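Local coordinates for protein aminoglycoside 6-adenylyltransferase (Bacillus subtilis, PDB 2PBE) that transfers AMP from ATP to O-6 of streptomycin or streptidine, also uses GTP to guanylylate streptomycin, and so mediates bacterial resistance to streptomycin, at residues Glu240-Lys243 with Ser244-Cys248; Ile177-Ala180 with Ile181-Asn185. All blocks are in the same frame, centred on the assembly; numbering follows the deposited sequence.

Contact 1. Residues Glu240-Lys243 with Ser244-Cys248; sequences EMWK and SLFTC
W242 and F246 meet one helical turn apart on helix 238-263. The six-membered ring of W242 and the ring of F246 have centroids 5.7 Å apart and planes at 35°. This is an oblique pair. The contact is made at one corner, where W242 CE3 lies 3.6 Å from F246 CZ. F246 has CG beside its own backbone N (chi1 -66°), which swings the ring back over the preceding turn. One face of the ring therefore also lies against W242 O. L245 adds a looser apolar contact, W242 CE3 to L245 CD2 at 4.5 Å. Y282 packs edge-to-face with both W242 and F246.

The polar contacts lie elsewhere round the helix. K243 O accepts two bonds from T247. T247 N donates to K243 O at 2.9 Å. T247 OG1 gives the other at 2.8 Å to K243 O, from above the carbonyl plane. The T247 hydroxyl thus turns back onto its own helix. K243 NZ and E240 OE1 form a salt bridge of 3.0 Å. The chain of K243 bends at chi3 (63°), which brings NZ round to the carboxylate. S244 OG is hydrogen-bonded to S234 OG in the preceding loop.

Backbone bonds run from S244 N, L245 N and F246 N to E240 O, M241 O and W242 O. This is an amphipathic alpha-helix: W242 and L245 face helix 151-173, M241 faces 151-173 and 177-204, and K243 is exposed.

Contact 2. Residues Ile177-Ala180 with Ile181-Asn185; sequences ILFA and IDHLN
I177 to I181 and A180 to L184 are joined by i to i+4 backbone bonds, I181 N to I177 O at 2.8 Å and L184 N to A180 O at 3.0 Å, as in the first turns of an alpha-helix, with D182 N bonded to L178 O in the same way and a weak bond of 3.4 Å from H183 N to F179 O.

The main side-chain contact is between F179 and H183. It is an edge-to-face pair, with the edge of the imidazole toward one face of the phenyl ring. The planes stand at 86° and the centroids are 4.4 Å apart. H183 NE2 sits above the phenyl plane, offset toward the rim. The two torsions bring the rings together. F179 has CG opposite its backbone N (chi1 -179°). H183 CG lies beside its own N (chi1 -70°), and this turns the imidazole back to the F179 ring one turn earlier.

I177 and I181 make an apolar contact on another side of the helix. Their chains cross at I177 CG1 and I181 CD1, 3.8 Å apart. The ethyl branch of I181 also lies against the carbonyl of I177.

These turns open helix 177-204. A180 and H183 face helix 151-173, where Y167 meets H183 edge-to-face. I177, A180, I181 and L184 pack on M241 of helix 238-263.

Overall arrangement
Contact 2 comes first along the chain, at the start of helix 177-204. Contact 1 follows on helix 238-263, near its start. Their centres are 11 Å apart, and both lie on the same side of the chain's centre. The selenomethionine M241 joins them. M241 CE is 3.5 Å from I181 CG1. Helix 151-173 touches both contacts, through V168 and L172 at A180 and through V169 and L172 at W242. The two local contacts thus belong to one bundle of helices in the C-terminal half of the chain, apart from the main strands of the mixed sheet.

Contact 1. Residues Glu240-Lys243 with Ser244-Cys248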
ATOM      1  N   GLU A 240       0.408 -13.895 -25.476  1.00 36.50           N
ATOM      2  CA  GLU A 240      -0.338 -13.297 -24.369  1.00 35.84           C
ATOM      3  C   GLU A 240       0.620 -12.580 -23.454  1.00 35.49           C
ATOM      4  O   GLU A 240       0.291 -11.566 -22.842  1.00 35.17           O
ATOM      5  CB  GLU A 240      -1.067 -14.377 -23.584  1.00 35.78           C
ATOM      6  CG  GLU A 240      -2.172 -15.058 -24.359  1.00 37.57           C
ATOM      7  CD  GLU A 240      -3.239 -14.079 -24.817  1.00 36.85           C
ATOM      8  OE1 GLU A 240      -3.737 -13.317 -23.963  1.00 37.42           O
ATOM      9  OE2 GLU A 240      -3.580 -14.078 -26.022  1.00 36.55           O
HETATM   10  N   MSE A 241       1.813 -13.133 -23.366  1.00 36.36           N
HETATM   11  CA  MSE A 241       2.849 -12.556 -22.537  1.00 37.55           C
HETATM   12  C   MSE A 241       3.346 -11.240 -23.108  1.00 35.02           C
HETATM   13  O   MSE A 241       3.544 -10.287 -22.354  1.00 34.67           O
HETATM   14  CB  MSE A 241       4.007 -13.536 -22.397  1.00 43.72           C
HETATM   15  CG  MSE A 241       3.855 -14.477 -21.217  1.00 49.78           C
HETATM   16 SE   MSE A 241       3.739 -13.491 -19.515  1.00 61.30          SE
HETATM   17  CE  MSE A 241       5.630 -13.132 -19.225  1.00 57.09           C
ATOM     18  N   TRP A 242       3.553 -11.192 -24.417  1.00 31.86           N
ATOM     19  CA  TRP A 242       4.012  -9.968 -25.058  1.00 31.49           C
ATOM     20  C   TRP A 242       2.980  -8.889 -24.772  1.00 31.62           C
ATOM     21  O   TRP A 242       3.324  -7.732 -24.523  1.00 32.28           O
ATOM     22  CB  TRP A 242       4.148 -10.159 -26.572  1.00 30.38           C
ATOM     23  CG  TRP A 242       5.409 -10.844 -27.028  1.00 29.00           C
ATOM     24  CD1 TRP A 242       5.516 -12.113 -27.551  1.00 28.42           C
ATOM     25  CD2 TRP A 242       6.727 -10.296 -27.042  1.00 28.39           C
ATOM     26  NE1 TRP A 242       6.816 -12.388 -27.892  1.00 26.46           N
ATOM     27  CE2 TRP A 242       7.594 -11.300 -27.597  1.00 28.30           C
ATOM     28  CE3 TRP A 242       7.277  -9.056 -26.645  1.00 26.92           C
ATOM     29  CZ2 TRP A 242       8.988 -11.104 -27.764  1.00 27.42           C
ATOM     30  CZ3 TRP A 242       8.674  -8.847 -26.811  1.00 27.58           C
ATOM     31  CH2 TRP A 242       9.515  -9.885 -27.371  1.00 28.08           C
ATOM     32  N   LYS A 243       1.711  -9.292 -24.817  1.00 31.00           N
ATOM     33  CA  LYS A 243       0.598  -8.387 -24.567  1.00 30.42           C
ATOM     34  C   LYS A 243       0.678  -7.853 -23.134  1.00 29.35           C
ATOM     35  O   LYS A 243       0.637  -6.642 -22.917  1.00 29.02           O
ATOM     36  CB  LYS A 243      -0.717  -9.138 -24.820  1.00 32.11           C
ATOM     37  CG  LYS A 243      -1.984  -8.286 -24.728  1.00 36.18           C
ATOM     38  CD  LYS A 243      -3.214  -8.994 -25.312  1.00 37.94           C
ATOM     39  CE  LYS A 243      -3.607 -10.272 -24.580  1.00 38.97           C
ATOM     40  NZ  LYS A 243      -4.902 -10.809 -25.131  1.00 39.13           N
ATOM     41  N   SER A 244       0.813  -8.742 -22.163  1.00 29.35           N
ATOM     42  CA  SER A 244       0.912  -8.328 -20.770  1.00 30.41           C
ATOM     43  C   SER A 244       2.045  -7.319 -20.599  1.00 30.08           C
ATOM     44  O   SER A 244       1.877  -6.302 -19.944  1.00 30.08           O
ATOM     45  CB  SER A 244       1.182  -9.532 -19.870  1.00 30.71           C
ATOM     46  OG  SER A 244       0.026 -10.336 -19.719  1.00 32.74           O
ATOM     47  N   LEU A 245       3.197  -7.613 -21.201  1.00 30.23           N
ATOM     48  CA  LEU A 245       4.375  -6.745 -21.107  1.00 28.92           C
ATOM     49  C   LEU A 245       4.156  -5.384 -21.731  1.00 28.25           C
ATOM     50  O   LEU A 245       4.486  -4.356 -21.135  1.00 26.30           O
ATOM     51  CB  LEU A 245       5.579  -7.412 -21.780  1.00 29.80           C
ATOM     52  CG  LEU A 245       6.851  -6.557 -21.747  1.00 30.99           C
ATOM     53  CD1 LEU A 245       7.370  -6.430 -20.322  1.00 30.64           C
ATOM     54  CD2 LEU A 245       7.894  -7.198 -22.638  1.00 33.04           C
ATOM     55  N   PHE A 246       3.627  -5.374 -22.948  1.00 27.96           N
ATOM     56  CA  PHE A 246       3.379  -4.102 -23.601  1.00 28.00           C
ATOM     57  C   PHE A 246       2.352  -3.302 -22.822  1.00 27.94           C
ATOM     58  O   PHE A 246       2.412  -2.076 -22.806  1.00 28.16           O
ATOM     59  CB  PHE A 246       2.912  -4.294 -25.038  1.00 28.71           C
ATOM     60  CG  PHE A 246       3.953  -4.899 -25.942  1.00 31.03           C
ATOM     61  CD1 PHE A 246       5.332  -4.664 -25.737  1.00 30.14           C
ATOM     62  CD2 PHE A 246       3.557  -5.669 -27.047  1.00 31.45           C
ATOM     63  CE1 PHE A 246       6.305  -5.199 -26.636  1.00 31.43           C
ATOM     64  CE2 PHE A 246       4.506  -6.209 -27.955  1.00 31.97           C
ATOM     65  CZ  PHE A 246       5.885  -5.974 -27.747  1.00 32.09           C
ATOM     66  N   THR A 247       1.422  -4.001 -22.180  1.00 26.46           N
ATOM     67  CA  THR A 247       0.392  -3.337 -21.386  1.00 26.60           C
ATOM     68  C   THR A 247       1.066  -2.623 -20.205  1.00 26.69           C
ATOM     69  O   THR A 247       0.715  -1.491 -19.894  1.00 27.71           O
ATOM     70  CB  THR A 247      -0.693  -4.357 -20.929  1.00 27.12           C
ATOM     71  OG1 THR A 247      -1.390  -4.832 -22.087  1.00 26.65           O
ATOM     72  CG2 THR A 247      -1.706  -3.718 -19.956  1.00 23.63           C
ATOM     73  N   CYS A 248       2.034  -3.277 -19.569  1.00 26.07           N
ATOM     74  CA  CYS A 248       2.779  -2.667 -18.473  1.00 26.31           C
ATOM     75  C   CYS A 248       3.526  -1.445 -19.014  1.00 26.65           C
ATOM     76  O   CYS A 248       3.648  -0.424 -18.337  1.00 25.28           O
ATOM     77  CB  CYS A 248       3.773  -3.659 -17.888  1.00 28.29           C
ATOM     78  SG  CYS A 248       2.980  -5.059 -17.055  1.00 34.02           S
TER

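Contact 2. Residues Ile177-Ala180 with Ile181-Asn185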
ATOM      1  N   ILE A 177       9.625 -18.860 -21.601  1.00 43.45           N
ATOM      2  CA  ILE A 177       8.444 -18.175 -21.096  1.00 42.59           C
ATOM      3  C   ILE A 177       8.353 -18.151 -19.573  1.00 42.86           C
ATOM      4  O   ILE A 177       7.857 -17.186 -18.994  1.00 41.38           O
ATOM      5  CB  ILE A 177       7.171 -18.781 -21.708  1.00 42.33           C
ATOM      6  CG1 ILE A 177       5.965 -17.884 -21.404  1.00 41.20           C
ATOM      7  CG2 ILE A 177       6.974 -20.205 -21.192  1.00 41.13           C
ATOM      8  CD1 ILE A 177       4.743 -18.190 -22.235  1.00 41.05           C
ATOM      9  N   LEU A 178       8.859 -19.195 -18.913  1.00 43.84           N
ATOM     10  CA  LEU A 178       8.827 -19.228 -17.450  1.00 44.14           C
ATOM     11  C   LEU A 178       9.796 -18.196 -16.881  1.00 43.15           C
ATOM     12  O   LEU A 178       9.527 -17.584 -15.845  1.00 42.05           O
ATOM     13  CB  LEU A 178       9.165 -20.633 -16.939  1.00 45.10           C
ATOM     14  CG  LEU A 178       7.975 -21.570 -16.654  1.00 46.36           C
ATOM     15  CD1 LEU A 178       7.102 -21.745 -17.903  1.00 47.01           C
ATOM     16  CD2 LEU A 178       8.507 -22.925 -16.200  1.00 45.42           C
ATOM     17  N   PHE A 179      10.912 -18.004 -17.572  1.00 42.62           N
ATOM     18  CA  PHE A 179      11.916 -17.022 -17.156  1.00 42.76           C
ATOM     19  C   PHE A 179      11.273 -15.640 -17.279  1.00 41.56           C
ATOM     20  O   PHE A 179      11.376 -14.789 -16.381  1.00 39.99           O
ATOM     21  CB  PHE A 179      13.138 -17.107 -18.074  1.00 43.85           C
ATOM     22  CG  PHE A 179      14.246 -16.141 -17.724  1.00 46.03           C
ATOM     23  CD1 PHE A 179      15.026 -16.333 -16.563  1.00 46.56           C
ATOM     24  CD2 PHE A 179      14.553 -15.059 -18.582  1.00 47.76           C
ATOM     25  CE1 PHE A 179      16.126 -15.455 -16.258  1.00 46.16           C
ATOM     26  CE2 PHE A 179      15.640 -14.170 -18.295  1.00 46.86           C
ATOM     27  CZ  PHE A 179      16.431 -14.363 -17.138  1.00 46.52           C
ATOM     28  N   ALA A 180      10.586 -15.441 -18.398  1.00 40.11           N
ATOM     29  CA  ALA A 180       9.920 -14.179 -18.661  1.00 39.17           C
ATOM     30  C   ALA A 180       8.839 -13.883 -17.624  1.00 39.12           C
ATOM     31  O   ALA A 180       8.768 -12.767 -17.089  1.00 38.63           O
ATOM     32  CB  ALA A 180       9.331 -14.211 -20.050  1.00 38.30           C
ATOM     33  N   ILE A 181       8.025 -14.894 -17.326  1.00 38.71           N
ATOM     34  CA  ILE A 181       6.925 -14.773 -16.368  1.00 38.39           C
ATOM     35  C   ILE A 181       7.383 -14.416 -14.954  1.00 39.39           C
ATOM     36  O   ILE A 181       6.760 -13.603 -14.273  1.00 40.13           O
ATOM     37  CB  ILE A 181       6.102 -16.084 -16.318  1.00 37.67           C
ATOM     38  CG1 ILE A 181       5.320 -16.240 -17.620  1.00 39.34           C
ATOM     39  CG2 ILE A 181       5.122 -16.071 -15.149  1.00 37.37           C
ATOM     40  CD1 ILE A 181       4.661 -17.596 -17.808  1.00 37.17           C
ATOM     41  N   ASP A 182       8.466 -15.027 -14.499  1.00 40.41           N
ATOM     42  CA  ASP A 182       8.938 -14.743 -13.149  1.00 42.09           C
ATOM     43  C   ASP A 182       9.408 -13.293 -13.009  1.00 40.79           C
ATOM     44  O   ASP A 182       9.172 -12.660 -11.981  1.00 40.78           O
ATOM     45  CB  ASP A 182      10.038 -15.739 -12.748  1.00 45.18           C
ATOM     46  CG  ASP A 182       9.492 -17.143 -12.485  1.00 48.53           C
ATOM     47  OD1 ASP A 182       8.677 -17.636 -13.296  1.00 51.70           O
ATOM     48  OD2 ASP A 182       9.876 -17.764 -11.477  1.00 50.59           O
ATOM     49  N   HIS A 183      10.048 -12.756 -14.042  1.00 38.86           N
ATOM     50  CA  HIS A 183      10.515 -11.380 -13.985  1.00 37.62           C
ATOM     51  C   HIS A 183       9.347 -10.403 -14.116  1.00 36.19           C
ATOM     52  O   HIS A 183       9.342  -9.322 -13.517  1.00 35.90           O
ATOM     53  CB  HIS A 183      11.545 -11.118 -15.080  1.00 39.54           C
ATOM     54  CG  HIS A 183      12.848 -11.815 -14.854  1.00 41.31           C
ATOM     55  ND1 HIS A 183      13.518 -11.765 -13.646  1.00 42.06           N
ATOM     56  CD2 HIS A 183      13.633 -12.534 -15.687  1.00 42.38           C
ATOM     57  CE1 HIS A 183      14.661 -12.414 -13.750  1.00 42.30           C
ATOM     58  NE2 HIS A 183      14.755 -12.890 -14.977  1.00 43.40           N
ATOM     59  N   LEU A 184       8.354 -10.781 -14.908  1.00 34.85           N
ATOM     60  CA  LEU A 184       7.194  -9.933 -15.075  1.00 34.29           C
ATOM     61  C   LEU A 184       6.455  -9.849 -13.733  1.00 34.80           C
ATOM     62  O   LEU A 184       6.178  -8.762 -13.212  1.00 35.80           O
ATOM     63  CB  LEU A 184       6.255 -10.512 -16.129  1.00 32.45           C
ATOM     64  CG  LEU A 184       4.944  -9.738 -16.297  1.00 33.63           C
ATOM     65  CD1 LEU A 184       5.233  -8.371 -16.901  1.00 30.84           C
ATOM     66  CD2 LEU A 184       3.971 -10.525 -17.162  1.00 31.45           C
ATOM     67  N   ASN A 185       6.141 -11.008 -13.179  1.00 33.54           N
ATOM     68  CA  ASN A 185       5.415 -11.071 -11.933  1.00 34.21           C
ATOM     69  C   ASN A 185       6.189 -10.524 -10.758  1.00 34.81           C
ATOM     70  O   ASN A 185       5.626  -9.847  -9.898  1.00 35.03           O
ATOM     71  CB  ASN A 185       5.025 -12.517 -11.629  1.00 34.25           C
ATOM     72  CG  ASN A 185       4.030 -13.065 -12.620  1.00 37.00           C
ATOM     73  OD1 ASN A 185       3.940 -14.274 -12.816  1.00 37.09           O
ATOM     74  ND2 ASN A 185       3.265 -12.178 -13.249  1.00 38.67           N
TER